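Local atomic coordinates of polymerase subunit PA (PDB entry 4CGS), a protein that forms part of the viral RNA polymerase, this piece being the N-terminal, cap-snatching-type domain of its PA subunit, and probably binds RNA. Residues K9-E14 against E38-T43; P88-L93 against V99-Y104; V122-S127 against P132-Y137. One frame throughout, in Å; residues are numbered along the deposited sequence. Where two conformers were deposited one is given.

Overall arrangement
All three contacts are buried rather than superficial, but they join different parts of the domain. Interaction 1 packs the loop ahead of helix 13-18 against helix 31-44 with apolar side chains and one bridging water. Interactions 2 and 3 both involve the same mixed sheet. The hairpin 90-92/97-104 of interaction 2 lies within it and is held mostly by backbone bonds, whereas interaction 3 fastens a short helix to an outermost strand, 119-125, through one threonine and a few apolar contacts. D92 and Y137 connect interactions 2 and 3, as do Y104 and R123. K41 and I40 of interaction 1 rest on V101 and V103, joining the helical side to the sheet.

Interaction 1 of 3, residues K9-E14 against E38-T43; sequences KSISSE and ECIKYT
I11, in the loop just before helix 13-18, sets both branches of its side chain against helix 31-44 at C39 and I40. The apolar part is small and close: I11 CG2 lies 3.9 Å from C39 CB, and CD1 of I11 rests on the same CB while reaching on to I40 CG1 at 4.2 Å, where the two isoleucines cross at about a right angle. CG1 of I11 stands beside the backbone N (chi1 -64°), which leaves CG2 anti to it; isoleucine suits the place because its two branches cover the helix surface together.

The polar part runs through T43. Its OG1 turns back into its own helix and donates to C39 O at 2.8 Å, which sets the rotation of the hydroxyl. T43 N bonds to C39 O as well, at 2.9 Å, so two donors hold that oxygen from opposite faces of its carbonyl plane. A water then donates to T43 OG1 (2.8 Å) and accepts from S12 N (3.0 Å), linking helix to loop. S12 is also the N-cap of helix 13-18, with OG bonded to I15 N.

C39 and T43 in turn lean on I15 of that helix, while I11 meets I153 and I40 meets L150, both of helix 140-157.

Interaction 2 of 3, residues P88-L93 against V99-Y104; sequences PDLLDL and VYVKVY
D89 and L90 both face V99, a classic beta bulge that places one extra residue at the start of strand 90-92. V99 O takes L90 N in its carbonyl plane at 3.0 Å and also a weak bond from D89 N, bent to 115°. V99 N returns a nearly straight bond of 2.8 Å to L90 O, completing the hydrogen-bonded antiparallel pair.

Beyond that pair a carboxylate, rather than a backbone carbonyl, takes the next amide. D89 OD2 accepts V101 N at 2.9 Å and 174° through its anti lone pair; a short aspartate suits this, its oxygen lying close to its own main chain.

L90 CD1 rests on two valine methyls, V99 CG1 and V101 CG2, both 3.9 Å away; compact beta-branched valines suit this strand face. D92 adds its CB to V99 CG2, while its OD2 forms a salt bridge with R59 and bonds to Y137 OH, and its OD1 takes K94 N and E95 N. P88 lies over a face of the Y100 ring in a CH-pi contact, its CA 4.0 Å from the ring centroid. Y100 OH bonds to E119.

The whole is a bulged beta hairpin in the mixed sheet of the domain, consistent with the nuclease-like fold of orthomyxovirus PA N-terminal domains.

Interaction 3 of 3, residues V122-S127 against P132-Y137; sequences VRVSLS and PITREY
Strand 122-125 and helix 132-137 run at 112° to each other, their axes approaching to 7.1 Å, with V122 and T134 nearest at 5.0 Å between CA atoms. T134 carries most of the contact, and its two branches do different work. OG1 accepts the backbone N of R123 at 2.9 Å in a fairly straight bond, and it is also hydrogen-bonded to S131 OG just before the helix. Strand 119-125 is one edge strand of the sheet within this chain, so a hydroxyl here provides a partner that a further strand would otherwise supply.

The methyl of T134 meets valines: CG2 lies 3.9 Å from V122 CG1 and 4.2 Å from V124 CG1. A chi1 of -59° keeps OG1 on the side of the backbone N, where it meets the amide of R123, and swings CG2 to the far side, onto the valines, a division that suits threonine. One turn along the helix, Y137 brings CD2 of its ring to 4.1 Å from V122 CG2, the two side chains crossing at about a right angle; its hydroxyl is bonded to Y60 as well as to D92. At the strand end, S125 OG and S127 OG are hydrogen-bonded at 3.0 Å, and S125 OG also bonds to Q129 N, tying the turn together.

In this part of the fold the chain leaves edge strand 119-125, passes through the loop 126-131 and brings helix 132-137 back across that strand.

Interaction 1 of 3, residues K9-E14 against E38-T43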
ATOM      1  N   LYS A   9      16.313   5.191  -4.264  1.00  8.37           N
ATOM      2  CA  LYS A   9      17.112   4.110  -3.741  1.00  9.79           C
ATOM      3  C   LYS A   9      16.272   3.187  -2.856  1.00  8.73           C
ATOM      4  O   LYS A   9      16.510   2.016  -2.781  1.00 10.80           O
ATOM      5  CB  LYS A   9      18.273   4.652  -2.905  1.00 12.69           C
ATOM      6  CG  LYS A   9      19.350   3.661  -2.487  1.00 22.01           C
ATOM      7  CD  LYS A   9      20.318   4.289  -1.477  1.00 24.95           C
ATOM      8  CE  LYS A   9      21.796   4.041  -1.780  1.00 29.41           C
ATOM      9  NZ  LYS A   9      22.173   2.671  -1.345  1.00 37.00           N
ATOM     10  N   SER A  10      15.303   3.788  -2.175  1.00  7.73           N
ATOM     11  CA  SER A  10      14.490   3.058  -1.224  1.00  8.54           C
ATOM     12  C   SER A  10      13.427   2.152  -1.802  1.00  8.61           C
ATOM     13  O   SER A  10      12.718   1.454  -1.017  1.00  9.89           O
ATOM     14  CB  SER A  10      13.832   4.042  -0.233  1.00 10.78           C
ATOM     15  OG  SER A  10      14.726   4.895   0.435  1.00 14.68           O
ATOM     16  N   ILE A  11      13.206   2.227  -3.122  1.00  7.21           N
ATOM     17  CA  ILE A  11      12.260   1.345  -3.791  1.00  6.98           C
ATOM     18  C   ILE A  11      13.059   0.262  -4.459  1.00  7.80           C
ATOM     19  O   ILE A  11      14.043   0.525  -5.156  1.00  7.88           O
ATOM     20  CB  ILE A  11      11.444   2.114  -4.829  1.00  7.46           C
ATOM     21  CG1 ILE A  11      10.537   3.207  -4.216  1.00  8.78           C
ATOM     22  CG2 ILE A  11      10.557   1.138  -5.647  1.00  8.89           C
ATOM     23  CD1 ILE A  11       9.581   2.697  -3.145  1.00  9.18           C
ATOM     24  N   SER A  12      12.663  -0.975  -4.235  1.00  7.33           N
ATOM     25  CA  SER A  12      13.438  -2.061  -4.906  1.00  7.73           C
ATOM     26  C   SER A  12      13.327  -2.025  -6.445  1.00  7.70           C
ATOM     27  O   SER A  12      12.308  -1.597  -7.014  1.00  7.54           O
ATOM     28  CB  SER A  12      13.003  -3.436  -4.419  1.00  8.19           C
ATOM     29  OG  SER A  12      11.727  -3.782  -4.952  1.00  8.35           O
ATOM     30  N   SER A  13      14.360  -2.461  -7.140  1.00  8.76           N
ATOM     31  CA  SER A  13      14.333  -2.504  -8.547  1.00  8.39           C
ATOM     32  C   SER A  13      13.185  -3.336  -9.059  1.00  7.09           C
ATOM     33  O   SER A  13      12.580  -2.981 -10.063  1.00  9.17           O
ATOM     34  CB  SER A  13      15.690  -3.015  -9.105  1.00  9.65           C
ATOM     35  OG  SER A  13      16.746  -2.169  -8.761  1.00 14.92           O
ATOM     36  N   GLU A  14      12.883  -4.427  -8.368  1.00  6.77           N
ATOM     37  CA  GLU A  14      11.801  -5.340  -8.874  1.00  7.68           C
ATOM     38  C   GLU A  14      10.425  -4.762  -8.685  1.00  6.65           C
ATOM     39  O   GLU A  14       9.584  -4.964  -9.556  1.00  6.96           O
ATOM     40  CB  GLU A  14      11.964  -6.750  -8.307  1.00  8.72           C
ATOM     41  CG  GLU A  14      11.893  -6.872  -6.784  1.00  7.33           C
ATOM     42  CD  GLU A  14      13.188  -6.673  -5.997  1.00 10.05           C
ATOM     43  OE1 GLU A  14      14.109  -6.008  -6.508  1.00 10.24           O
ATOM     44  OE2 GLU A  14      13.211  -7.220  -4.854  1.00 12.04           O
ATOM     45  N   GLU A  38       2.804   5.047  -5.754  1.00  5.73           N
ATOM     46  CA  GLU A  38       2.159   3.717  -6.020  1.00  4.51           C
ATOM     47  C   GLU A  38       3.101   2.602  -5.615  1.00  5.14           C
ATOM     48  O   GLU A  38       2.689   1.592  -5.048  1.00  5.11           O
ATOM     49  CB  GLU A  38       1.750   3.631  -7.494  1.00  5.53           C
ATOM     50  CG  GLU A  38       0.812   2.471  -7.795  1.00  6.57           C
ATOM     51  CD  GLU A  38       0.295   2.466  -9.207  1.00  7.58           C
ATOM     52  OE1 GLU A  38       0.334   3.493  -9.901  1.00  6.72           O
ATOM     53  OE2 GLU A  38      -0.105   1.357  -9.652  1.00  8.75           O
ATOM     54  N   CYS A  39       4.382   2.789  -5.851  1.00  5.19           N
ATOM     55  CA  CYS A  39       5.361   1.827  -5.396  1.00  5.50           C
ATOM     56  C   CYS A  39       5.493   1.795  -3.895  1.00  5.30           C
ATOM     57  O   CYS A  39       5.702   0.746  -3.298  1.00  5.42           O
ATOM     58  CB  CYS A  39       6.745   2.066  -5.989  1.00  4.84           C
ATOM     59  SG  CYS A  39       6.912   1.737  -7.767  1.00  6.64           S
ATOM     60  N   ILE A  40       5.345   2.932  -3.226  1.00  4.42           N
ATOM     61  CA  ILE A  40       5.287   2.991  -1.762  1.00  5.75           C
ATOM     62  C   ILE A  40       4.094   2.173  -1.282  1.00  5.54           C
ATOM     63  O   ILE A  40       4.207   1.376  -0.340  1.00  5.39           O
ATOM     64  CB  ILE A  40       5.241   4.443  -1.256  1.00  5.46           C
ATOM     65  CG1 ILE A  40       6.607   5.167  -1.506  1.00  5.05           C
ATOM     66  CG2 ILE A  40       4.918   4.482   0.261  1.00  8.68           C
ATOM     67  CD1 ILE A  40       6.585   6.644  -1.172  1.00  6.20           C
ATOM     68  N   LYS A  41       2.913   2.400  -1.899  1.00  5.12           N
ATOM     69  CA  LYS A  41       1.719   1.658  -1.536  1.00  5.84           C
ATOM     70  C   LYS A  41       1.933   0.158  -1.677  1.00  4.72           C
ATOM     71  O   LYS A  41       1.579  -0.607  -0.789  1.00  5.18           O
ATOM     72  CB  LYS A  41       0.589   2.115  -2.402  1.00  6.21           C
ATOM     73  CG  LYS A  41      -0.738   1.391  -2.156  1.00  6.77           C
ATOM     74  CD  LYS A  41      -1.773   1.909  -3.124  1.00  9.26           C
ATOM     75  CE  LYS A  41      -3.042   1.108  -3.129  1.00  8.92           C
ATOM     76  NZ  LYS A  41      -4.074   1.850  -3.969  1.00 12.80           N
ATOM     77  N   TYR A  42       2.524  -0.297  -2.765  1.00  4.95           N
ATOM     78  CA  TYR A  42       2.789  -1.699  -2.982  1.00  4.52           C
ATOM     79  C   TYR A  42       3.715  -2.253  -1.925  1.00  4.27           C
ATOM     80  O   TYR A  42       3.528  -3.363  -1.395  1.00  5.37           O
ATOM     81  CB  TYR A  42       3.250  -1.984  -4.376  1.00  5.36           C
ATOM     82  CG  TYR A  42       3.329  -3.440  -4.720  1.00  6.90           C
ATOM     83  CD1 TYR A  42       2.147  -4.164  -4.941  1.00  6.23           C
ATOM     84  CD2 TYR A  42       4.533  -4.128  -4.755  1.00  5.71           C
ATOM     85  CE1 TYR A  42       2.146  -5.504  -5.252  1.00  5.73           C
ATOM     86  CE2 TYR A  42       4.561  -5.494  -5.072  1.00  6.52           C
ATOM     87  CZ  TYR A  42       3.391  -6.161  -5.353  1.00  5.95           C
ATOM     88  OH  TYR A  42       3.404  -7.510  -5.659  1.00  7.12           O
ATOM     89  N   THR A  43       4.788  -1.535  -1.685  1.00  4.87           N
ATOM     90  CA  THR A  43       5.776  -1.920  -0.697  1.00  5.61           C
ATOM     91  C   THR A  43       5.132  -2.037   0.686  1.00  5.71           C
ATOM     92  O   THR A  43       5.442  -2.966   1.470  1.00  5.82           O
ATOM     93  CB  THR A  43       7.005  -0.975  -0.666  1.00  5.14           C
ATOM     94  OG1 THR A  43       7.546  -0.866  -1.978  1.00  5.69           O
ATOM     95  CG2 THR A  43       8.083  -1.547   0.241  1.00  6.23           C
TER
HETATM   96  O   HOH W   1      10.324  -1.148  -2.425  1.00  9.73           O

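Interaction 2 of 3, residues P88-L93 against V99-Y104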
ATOM      1  N   PRO A  88     -10.167  -4.993  -2.906  1.00  7.01           N
ATOM      2  CA  PRO A  88      -9.220  -4.707  -1.811  1.00  6.27           C
ATOM      3  C   PRO A  88      -7.797  -4.984  -2.238  1.00  5.98           C
ATOM      4  O   PRO A  88      -7.527  -5.962  -2.970  1.00  7.34           O
ATOM      5  CB  PRO A  88      -9.704  -5.631  -0.690  1.00  7.31           C
ATOM      6  CG  PRO A  88     -11.102  -6.008  -1.071  1.00  8.44           C
ATOM      7  CD  PRO A  88     -11.178  -5.995  -2.502  1.00  8.26           C
ATOM      8  N   ASP A  89      -6.854  -4.222  -1.696  1.00  5.01           N
ATOM      9  CA  ASP A  89      -5.429  -4.426  -1.955  1.00  5.99           C
ATOM     10  C   ASP A  89      -4.870  -5.725  -1.396  1.00  4.61           C
ATOM     11  O   ASP A  89      -4.010  -6.361  -1.994  1.00  5.60           O
ATOM     12  CB  ASP A  89      -4.645  -3.175  -1.439  1.00  6.06           C
ATOM     13  CG  ASP A  89      -5.059  -1.937  -2.133  1.00  6.96           C
ATOM     14  OD1 ASP A  89      -4.968  -1.948  -3.421  1.00  8.30           O
ATOM     15  OD2 ASP A  89      -5.414  -0.952  -1.475  1.00  7.58           O
ATOM     16  N   LEU A  90      -5.425  -6.147  -0.248  1.00  5.61           N
ATOM     17  CA  LEU A  90      -5.115  -7.420   0.322  1.00  5.35           C
ATOM     18  C   LEU A  90      -6.397  -8.108   0.847  1.00  5.68           C
ATOM     19  O   LEU A  90      -7.351  -7.448   1.227  1.00  6.15           O
ATOM     20  CB  LEU A  90      -4.096  -7.380   1.493  1.00  5.60           C
ATOM     21  CG  LEU A  90      -2.819  -6.588   1.367  1.00  5.70           C
ATOM     22  CD1 LEU A  90      -3.017  -5.128   1.782  1.00  7.24           C
ATOM     23  CD2 LEU A  90      -1.679  -7.249   2.137  1.00  7.55           C
ATOM     24  N   LEU A  91      -6.404  -9.442   0.878  1.00  6.17           N
ATOM     25  CA  LEU A  91      -7.340 -10.215   1.623  1.00  6.48           C
ATOM     26  C   LEU A  91      -6.651 -10.715   2.900  1.00  5.89           C
ATOM     27  O   LEU A  91      -5.597 -11.330   2.794  1.00  7.48           O
ATOM     28  CB  LEU A  91      -7.891 -11.343   0.801  1.00  7.26           C
ATOM     29  CG  LEU A  91      -8.521 -11.070  -0.541  1.00  7.08           C
ATOM     30  CD1 LEU A  91      -9.034 -12.360  -1.161  1.00 10.56           C
ATOM     31  CD2 LEU A  91      -9.581  -9.968  -0.430  1.00  8.26           C
ATOM     32  N   ASP A  92      -7.243 -10.462   4.079  1.00  6.91           N
ATOM     33  CA  ASP A  92      -6.722 -10.907   5.333  1.00  6.81           C
ATOM     34  C   ASP A  92      -7.506 -12.181   5.679  1.00  6.98           C
ATOM     35  O   ASP A  92      -8.693 -12.110   6.018  1.00  8.24           O
ATOM     36  CB  ASP A  92      -6.948  -9.839   6.377  1.00  7.57           C
ATOM     37  CG  ASP A  92      -6.490 -10.240   7.756  1.00  9.08           C
ATOM     38  OD1 ASP A  92      -6.258 -11.420   8.044  1.00  9.08           O
ATOM     39  OD2 ASP A  92      -6.346  -9.316   8.620  1.00  9.97           O
ATOM     40  N   LEU A  93      -6.864 -13.337   5.522  1.00  7.85           N
ATOM     41  CA  LEU A  93      -7.551 -14.610   5.690  1.00  8.45           C
ATOM     42  C   LEU A  93      -7.758 -14.981   7.170  1.00  8.81           C
ATOM     43  O   LEU A  93      -8.561 -15.892   7.533  1.00 10.70           O
ATOM     44  CB  LEU A  93      -6.788 -15.687   4.958  1.00  7.80           C
ATOM     45  CG  LEU A  93      -6.472 -15.430   3.475  1.00  8.98           C
ATOM     46  CD1 LEU A  93      -5.802 -16.637   2.822  1.00 11.39           C
ATOM     47  CD2 LEU A  93      -7.778 -15.061   2.765  1.00 10.25           C
ATOM     48  N   VAL A  99      -8.576  -5.504   2.872  1.00  6.36           N
ATOM     49  CA  VAL A  99      -7.724  -4.418   3.325  1.00  6.20           C
ATOM     50  C   VAL A  99      -7.441  -3.494   2.160  1.00  5.82           C
ATOM     51  O   VAL A  99      -6.958  -3.911   1.137  1.00  6.97           O
ATOM     52  CB  VAL A  99      -6.407  -4.946   3.944  1.00  5.69           C
ATOM     53  CG1 VAL A  99      -5.562  -3.770   4.463  1.00  8.03           C
ATOM     54  CG2 VAL A  99      -6.675  -5.968   5.042  1.00  8.33           C
ATOM     55  N   TYR A 100      -7.676  -2.195   2.365  1.00  5.20           N
ATOM     56  CA  TYR A 100      -7.348  -1.166   1.378  1.00  5.75           C
ATOM     57  C   TYR A 100      -6.211  -0.353   2.004  1.00  6.76           C
ATOM     58  O   TYR A 100      -6.276  -0.049   3.197  1.00  9.08           O
ATOM     59  CB  TYR A 100      -8.530  -0.296   1.089  1.00  8.15           C
ATOM     60  CG  TYR A 100      -9.786  -1.024   0.600  1.00  7.61           C
ATOM     61  CD1 TYR A 100     -10.640  -1.535   1.512  1.00 10.25           C
ATOM     62  CD2 TYR A 100     -10.078  -1.182  -0.764  1.00  8.83           C
ATOM     63  CE1 TYR A 100     -11.804  -2.213   1.170  1.00 10.95           C
ATOM     64  CE2 TYR A 100     -11.270  -1.869  -1.155  1.00  9.08           C
ATOM     65  CZ  TYR A 100     -12.092  -2.334  -0.151  1.00  9.34           C
ATOM     66  OH  TYR A 100     -13.287  -3.025  -0.469  1.00 10.98           O
ATOM     67  N   VAL A 101      -5.212  -0.003   1.205  1.00  5.57           N
ATOM     68  CA  VAL A 101      -4.066   0.805   1.694  1.00  6.00           C
ATOM     69  C   VAL A 101      -4.107   2.155   1.005  1.00  7.14           C
ATOM     70  O   VAL A 101      -4.195   2.227  -0.236  1.00  7.85           O
ATOM     71  CB  VAL A 101      -2.774   0.084   1.390  1.00  6.39           C
ATOM     72  CG1 VAL A 101      -1.552   0.924   1.782  1.00  8.41           C
ATOM     73  CG2 VAL A 101      -2.713  -1.255   2.094  1.00  7.95           C
ATOM     74  N   LYS A 102      -3.993   3.200   1.788  1.00  7.81           N
ATOM     75  CA  LYS A 102      -3.910   4.545   1.338  1.00  9.60           C
ATOM     76  C   LYS A 102      -2.671   5.250   1.920  1.00  8.67           C
ATOM     77  O   LYS A 102      -2.494   5.269   3.149  1.00  8.70           O
ATOM     78  CB  LYS A 102      -5.277   5.296   1.653  1.00 13.09           C
ATOM     79  CG  LYS A 102      -6.559   4.816   0.937  1.00 20.25           C
ATOM     80  CD  LYS A 102      -7.711   5.841   0.990  1.00 26.04           C
ATOM     81  CE  LYS A 102      -8.879   5.521   0.023  1.00 22.52           C
ATOM     82  NZ  LYS A 102      -9.898   6.630  -0.199  1.00 19.81           N
ATOM     83  N   VAL A 103      -1.880   5.849   1.056  1.00 10.22           N
ATOM     84  CA  VAL A 103      -0.711   6.604   1.432  1.00 10.67           C
ATOM     85  C   VAL A 103      -1.004   8.100   1.282  1.00 11.83           C
ATOM     86  O   VAL A 103      -1.364   8.594   0.226  1.00 16.69           O
ATOM     87  CB  VAL A 103       0.526   6.251   0.567  1.00 14.03           C
ATOM     88  CG1 VAL A 103       1.727   7.094   0.968  1.00 16.10           C
ATOM     89  CG2 VAL A 103       0.789   4.757   0.653  1.00 15.12           C
ATOM     90  N   TYR A 104      -0.839   8.828   2.356  1.00 12.76           N
ATOM     91  CA  TYR A 104      -1.032  10.272   2.393  1.00 15.33           C
ATOM     92  C   TYR A 104       0.346  10.979   2.303  1.00 17.05           C
ATOM     93  O   TYR A 104       1.129  10.734   3.073  1.00 13.04           O
ATOM     94  CB  TYR A 104      -1.728  10.533   3.724  1.00 16.93           C
ATOM     95  CG  TYR A 104      -3.138  10.047   3.825  1.00 14.82           C
ATOM     96  CD1 TYR A 104      -3.411   8.681   4.019  1.00 16.08           C
ATOM     97  CD2 TYR A 104      -4.221  10.883   3.647  1.00 19.39           C
ATOM     98  CE1 TYR A 104      -4.682   8.190   4.093  1.00 15.43           C
ATOM     99  CE2 TYR A 104      -5.525  10.404   3.730  1.00 20.09           C
ATOM    100  CZ  TYR A 104      -5.759   9.050   3.919  1.00 16.13           C
ATOM    101  OH  TYR A 104      -7.049   8.537   4.017  1.00 20.48           O
TER

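Interaction 3 of 3, residues V122-S127 against P132-Y137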
ATOM      1  N   VAL A 122      -6.201   0.682   5.875  1.00  6.74           N
ATOM      2  CA  VAL A 122      -4.859   1.074   6.369  1.00  6.90           C
ATOM      3  C   VAL A 122      -4.550   2.416   5.777  1.00  6.80           C
ATOM      4  O   VAL A 122      -4.501   2.586   4.519  1.00  8.36           O
ATOM      5  CB  VAL A 122      -3.803   0.012   5.989  1.00  6.80           C
ATOM      6  CG1 VAL A 122      -2.398   0.545   6.108  1.00  8.30           C
ATOM      7  CG2 VAL A 122      -4.032  -1.274   6.822  1.00  8.94           C
ATOM      8  N   ARG A 123      -4.268   3.385   6.662  0.60  6.35           N
ATOM      9  CA  ARG A 123      -4.083   4.786   6.276  0.60  6.76           C
ATOM     10  C   ARG A 123      -2.810   5.285   6.918  0.60  6.05           C
ATOM     11  O   ARG A 123      -2.692   5.356   8.140  0.60  8.15           O
ATOM     12  CB  ARG A 123      -5.257   5.687   6.683  0.60  7.75           C
ATOM     13  CG  ARG A 123      -6.520   5.526   5.794  0.60  9.09           C
ATOM     14  CD  ARG A 123      -7.627   6.438   6.311  0.60 10.01           C
ATOM     15  NE  ARG A 123      -8.680   6.744   5.309  0.60 10.31           N
ATOM     16  CZ  ARG A 123      -9.972   6.376   5.371  0.60  9.51           C
ATOM     17  NH1 ARG A 123     -10.426   5.625   6.392  0.60 11.67           N
ATOM     18  NH2 ARG A 123     -10.840   6.817   4.427  0.60 10.28           N
ATOM     19  N   VAL A 124      -1.802   5.530   6.085  1.00  6.75           N
ATOM     20  CA  VAL A 124      -0.465   5.888   6.556  1.00  7.00           C
ATOM     21  C   VAL A 124       0.007   7.109   5.844  1.00  7.43           C
ATOM     22  O   VAL A 124      -0.286   7.325   4.648  1.00  8.82           O
ATOM     23  CB  VAL A 124       0.520   4.717   6.377  1.00  6.73           C
ATOM     24  CG1 VAL A 124       0.134   3.476   7.178  1.00  9.75           C
ATOM     25  CG2 VAL A 124       0.752   4.320   4.930  1.00  9.59           C
ATOM     26  N   SER A 125       0.855   7.912   6.501  1.00  9.08           N
ATOM     27  CA  SER A 125       1.459   9.104   5.882  1.00  8.87           C
ATOM     28  C   SER A 125       2.834   8.805   5.421  1.00 10.06           C
ATOM     29  O   SER A 125       3.519   7.902   5.897  1.00  9.77           O
ATOM     30  CB  SER A 125       1.482  10.290   6.825  1.00 10.04           C
ATOM     31  OG  SER A 125       2.551  10.169   7.763  1.00 10.38           O
ATOM     32  N   LEU A 126       3.324   9.635   4.495  1.00 10.51           N
ATOM     33  CA  LEU A 126       4.683   9.487   4.003  1.00 12.47           C
ATOM     34  C   LEU A 126       5.712   9.613   5.136  1.00 11.02           C
ATOM     35  O   LEU A 126       6.779   9.020   5.085  1.00 15.44           O
ATOM     36  CB  LEU A 126       5.022  10.486   2.849  1.00 15.38           C
ATOM     37  CG  LEU A 126       4.365  10.377   1.463  1.00 17.37           C
ATOM     38  CD1 LEU A 126       4.682  11.589   0.568  1.00 21.30           C
ATOM     39  CD2 LEU A 126       4.649   9.058   0.746  1.00 20.74           C
ATOM     40  N   SER A 127       5.385  10.414   6.155  1.00  9.09           N
ATOM     41  CA  SER A 127       6.293  10.628   7.296  1.00  9.17           C
ATOM     42  C   SER A 127       6.146   9.559   8.343  1.00  7.90           C
ATOM     43  O   SER A 127       6.721   9.667   9.428  1.00  9.46           O
ATOM     44  CB  SER A 127       6.040  12.000   7.912  1.00  8.92           C
ATOM     45  OG  SER A 127       4.750  12.065   8.347  1.00 12.05           O
ATOM     46  N   PRO A 132      -5.518   5.957  13.774  1.00  6.88           N
ATOM     47  CA  PRO A 132      -5.776   5.163  15.002  1.00  8.11           C
ATOM     48  C   PRO A 132      -6.242   3.740  14.649  1.00  7.13           C
ATOM     49  O   PRO A 132      -5.839   2.763  15.303  1.00  9.15           O
ATOM     50  CB  PRO A 132      -6.860   5.971  15.674  1.00  9.06           C
ATOM     51  CG  PRO A 132      -6.516   7.398  15.316  1.00 10.33           C
ATOM     52  CD  PRO A 132      -6.044   7.344  13.892  1.00  7.39           C
ATOM     53  N   ILE A 133      -7.165   3.582  13.688  1.00  9.33           N
ATOM     54  CA  ILE A 133      -7.622   2.255  13.314  1.00 10.67           C
ATOM     55  C   ILE A 133      -6.523   1.408  12.675  1.00  7.99           C
ATOM     56  O   ILE A 133      -6.425   0.218  12.930  1.00  8.01           O
ATOM     57  CB  ILE A 133      -8.801   2.304  12.337  1.00 12.79           C
ATOM     58  CG1 ILE A 133     -10.068   2.712  13.144  1.00 16.53           C
ATOM     59  CG2 ILE A 133      -9.005   0.950  11.567  1.00 16.20           C
ATOM     60  CD1 ILE A 133     -10.731   1.532  13.824  1.00 22.50           C
ATOM     61  N   THR A 134      -5.624   2.050  11.936  1.00  6.13           N
ATOM     62  CA  THR A 134      -4.498   1.382  11.358  1.00  6.80           C
ATOM     63  C   THR A 134      -3.576   0.821  12.463  1.00  6.83           C
ATOM     64  O   THR A 134      -3.141  -0.320  12.406  1.00  7.14           O
ATOM     65  CB  THR A 134      -3.733   2.335  10.450  1.00  6.85           C
ATOM     66  OG1 THR A 134      -4.628   2.782   9.444  1.00  6.62           O
ATOM     67  CG2 THR A 134      -2.526   1.698   9.825  1.00  6.87           C
ATOM     68  N   ARG A 135      -3.253   1.651  13.439  1.00  6.69           N
ATOM     69  CA  ARG A 135      -2.378   1.233  14.544  1.00  9.00           C
ATOM     70  C   ARG A 135      -2.945   0.097  15.357  1.00  9.02           C
ATOM     71  O   ARG A 135      -2.203  -0.683  15.934  1.00  9.53           O
ATOM     72  CB  ARG A 135      -2.107   2.438  15.506  1.00 12.92           C
ATOM     73  CG  ARG A 135      -1.510   3.622  14.842  1.00 14.77           C
ATOM     74  CD  ARG A 135      -1.242   4.645  15.889  1.00 16.63           C
ATOM     75  NE  ARG A 135      -2.335   5.217  16.622  1.00 17.31           N
ATOM     76  CZ  ARG A 135      -2.760   6.490  16.567  1.00 13.97           C
ATOM     77  NH1 ARG A 135      -2.435   7.350  15.601  1.00 11.54           N
ATOM     78  NH2 ARG A 135      -3.656   6.871  17.496  1.00 15.29           N
ATOM     79  N   GLU A 136      -4.272   0.015  15.452  1.00  7.72           N
ATOM     80  CA  GLU A 136      -4.885  -1.032  16.197  1.00  9.24           C
ATOM     81  C   GLU A 136      -4.990  -2.319  15.415  1.00  8.84           C
ATOM     82  O   GLU A 136      -4.875  -3.404  15.977  1.00 11.32           O
ATOM     83  CB  GLU A 136      -6.289  -0.581  16.628  1.00 12.70           C
ATOM     84  CG  GLU A 136      -7.095  -1.642  17.329  1.00 18.08           C
ATOM     85  CD  GLU A 136      -6.555  -2.039  18.702  1.00 26.46           C
ATOM     86  OE1 GLU A 136      -6.109  -1.131  19.454  1.00 28.19           O
ATOM     87  OE2 GLU A 136      -6.589  -3.272  19.015  1.00 37.75           O
ATOM     88  N   TYR A 137      -5.207  -2.189  14.103  1.00  7.78           N
ATOM     89  CA  TYR A 137      -5.326  -3.330  13.220  1.00  7.72           C
ATOM     90  C   TYR A 137      -3.990  -4.032  13.063  1.00  6.66           C
ATOM     91  O   TYR A 137      -3.898  -5.246  13.156  1.00  7.87           O
ATOM     92  CB  TYR A 137      -5.884  -2.933  11.853  1.00  7.00           C
ATOM     93  CG  TYR A 137      -5.725  -4.010  10.835  1.00  7.13           C
ATOM     94  CD1 TYR A 137      -6.499  -5.159  10.898  1.00  6.52           C
ATOM     95  CD2 TYR A 137      -4.818  -3.921   9.847  1.00  6.28           C
ATOM     96  CE1 TYR A 137      -6.346  -6.153   9.953  1.00  7.25           C
ATOM     97  CE2 TYR A 137      -4.646  -4.923   8.904  1.00  6.63           C
ATOM     98  CZ  TYR A 137      -5.407  -6.034   8.965  1.00  6.33           C
ATOM     99  OH  TYR A 137      -5.186  -7.110   8.108  1.00  6.92           O
TER